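PDB 4BB7: chromatin structure-remodeling complex subunit RSC2 from Saccharomyces cerevisiae, which is a BAH-domain-bearing subunit of the RSC complex, which remodels chromatin, positions nucleosomes and takes part in transcription regulation. Local coordinates for residues Gln213-Leu217 with Gly218-Thr222. Residues are numbered along the deposited sequence; the frame is centred on the assembly and turned at random.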
loop_
_atom_site.group_PDB
_atom_site.type_symbol
_atom_site.label_atom_id
_atom_site.label_comp_id
_atom_site.label_asym_id
_atom_site.label_seq_id
_atom_site.Cartn_x
_atom_site.Cartn_y
_atom_site.Cartn_z
ATOM N N GLN A 213 -37.732 -17.759 13.677
ATOM C CA GLN A 213 -38.075 -18.577 14.837
ATOM C C GLN A 213 -36.855 -19.286 15.417
ATOM O O GLN A 213 -36.687 -19.345 16.632
ATOM C CB GLN A 213 -39.177 -19.584 14.495
ATOM C CG GLN A 213 -39.783 -20.262 15.718
ATOM C CD GLN A 213 -40.901 -21.238 15.378
ATOM O OE1 GLN A 213 -41.032 -21.683 14.237
ATOM N NE2 GLN A 213 -41.716 -21.574 16.374
ATOM N N ARG A 214 -36.001 -19.818 14.550
ATOM C CA ARG A 214 -34.801 -20.516 15.001
ATOM C C ARG A 214 -33.569 -19.612 14.901
ATOM O O ARG A 214 -33.254 -19.091 13.832
ATOM C CB ARG A 214 -34.590 -21.813 14.209
ATOM C CG ARG A 214 -35.704 -22.852 14.371
ATOM C CD ARG A 214 -35.360 -24.138 13.610
ATOM N NE ARG A 214 -36.472 -25.090 13.524
ATOM C CZ ARG A 214 -36.412 -26.249 12.867
ATOM N NH1 ARG A 214 -35.298 -26.605 12.240
ATOM N NH2 ARG A 214 -37.464 -27.056 12.835
ATOM N N ASP A 215 -32.883 -19.427 16.023
ATOM C CA ASP A 215 -31.726 -18.539 16.080
ATOM C C ASP A 215 -30.659 -19.093 17.022
ATOM O O ASP A 215 -30.688 -18.857 18.230
ATOM C CB ASP A 215 -32.154 -17.144 16.523
ATOM C CG ASP A 215 -31.026 -16.140 16.452
ATOM O OD1 ASP A 215 -29.951 -16.485 15.919
ATOM O OD2 ASP A 215 -31.221 -15.000 16.923
ATOM N N ASP A 216 -29.708 -19.822 16.450
ATOM C CA ASP A 216 -28.761 -20.611 17.229
ATOM C C ASP A 216 -27.660 -19.789 17.893
ATOM O O ASP A 216 -27.168 -20.154 18.959
ATOM C CB ASP A 216 -28.141 -21.687 16.340
ATOM C CG ASP A 216 -29.179 -22.457 15.559
ATOM O OD1 ASP A 216 -30.224 -22.811 16.148
ATOM O OD2 ASP A 216 -28.954 -22.698 14.353
ATOM N N LEU A 217 -27.270 -18.689 17.262
ATOM C CA LEU A 217 -26.152 -17.895 17.760
ATOM C C LEU A 217 -26.619 -16.755 18.657
ATOM O O LEU A 217 -25.804 -16.032 19.234
ATOM C CB LEU A 217 -25.342 -17.340 16.590
ATOM C CG LEU A 217 -24.934 -18.366 15.534
ATOM C CD1 LEU A 217 -24.029 -17.722 14.500
ATOM C CD2 LEU A 217 -24.246 -19.553 16.180
ATOM N N GLY A 218 -27.936 -16.603 18.772
ATOM C CA GLY A 218 -28.518 -15.496 19.510
ATOM C C GLY A 218 -28.165 -14.165 18.870
ATOM O O GLY A 218 -27.616 -13.277 19.522
ATOM N N GLU A 219 -28.479 -14.028 17.585
ATOM C CA GLU A 219 -28.084 -12.843 16.832
ATOM C C GLU A 219 -29.081 -11.696 16.968
ATOM O O GLU A 219 -28.688 -10.523 16.979
ATOM C CB GLU A 219 -27.866 -13.185 15.351
ATOM C CG GLU A 219 -26.848 -14.291 15.120
ATOM C CD GLU A 219 -26.524 -14.495 13.650
ATOM O OE1 GLU A 219 -25.908 -13.593 13.048
ATOM O OE2 GLU A 219 -26.878 -15.559 13.098
ATOM N N TYR A 220 -30.364 -12.036 17.085
ATOM C CA TYR A 220 -31.423 -11.035 17.001
ATOM C C TYR A 220 -32.380 -11.037 18.195
ATOM O O TYR A 220 -32.695 -12.086 18.759
ATOM C CB TYR A 220 -32.191 -11.198 15.687
ATOM C CG TYR A 220 -31.278 -11.327 14.487
ATOM C CD1 TYR A 220 -30.573 -10.228 14.011
ATOM C CD2 TYR A 220 -31.110 -12.547 13.837
ATOM C CE1 TYR A 220 -29.733 -10.335 12.924
ATOM C CE2 TYR A 220 -30.268 -12.662 12.738
ATOM C CZ TYR A 220 -29.582 -11.548 12.289
ATOM O OH TYR A 220 -28.738 -11.636 11.205
ATOM N N ALA A 221 -32.841 -9.846 18.563
ATOM C CA ALA A 221 -33.657 -9.649 19.758
ATOM C C ALA A 221 -35.112 -10.087 19.573
ATOM O O ALA A 221 -35.862 -10.187 20.543
ATOM C CB ALA A 221 -33.597 -8.189 20.195
ATOM N N THR A 222 -35.501 -10.347 18.331
ATOM C CA THR A 222 -36.890 -10.644 18.012
ATOM C C THR A 222 -37.114 -12.124 17.743
ATOM O O THR A 222 -38.234 -12.551 17.467
ATOM C CB THR A 222 -37.354 -9.850 16.786
ATOM O OG1 THR A 222 -36.506 -10.161 15.673
ATOM C CG2 THR A 222 -37.278 -8.361 17.061
#
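With chi1 at -174°, CG of D215 lies anti to the backbone N and beside the carbonyl carbon, an orientation that turns the carboxylate toward the amides of E219 and Y220. Y220 N donates to the syn lone pair of D215 OD2 at 3.1 Å, with an N-H...O angle of 163°. The E219 N-H is shared between the two carboxylate oxygens through two weak bonds: E219 N to D215 OD1, 3.3 Å, is nearly straight, and E219 N to D215 OD2, 3.0 Å, is bent to 129°. The backbone reverses through G218, whose positive phi suits glycine; a side chain there would be expected to crowd L217 O. The D215 carboxylate thus accepts N-H groups from four and five residues later, across a turn in the long loop between strands 206-207 and 230-231 of the BAH-domain construct. S223 OG is also hydrogen-bonded to D215 OD2, giving this oxygen of the buried aspartate two further partners besides the weak E219 N. An alanine in place of D215 would probably leave the E219 and Y220 amides without their acceptor and free the turn to shift. On the flank, L217 and E219 run side by side, L217 CB lying 3.7 Å from E219 CG, and both touch F130. E219 OE2 comes within 4.3 Å of D215 OD1, a like-charge approach that the salt bridge from E219 OE1 to R79 probably eases.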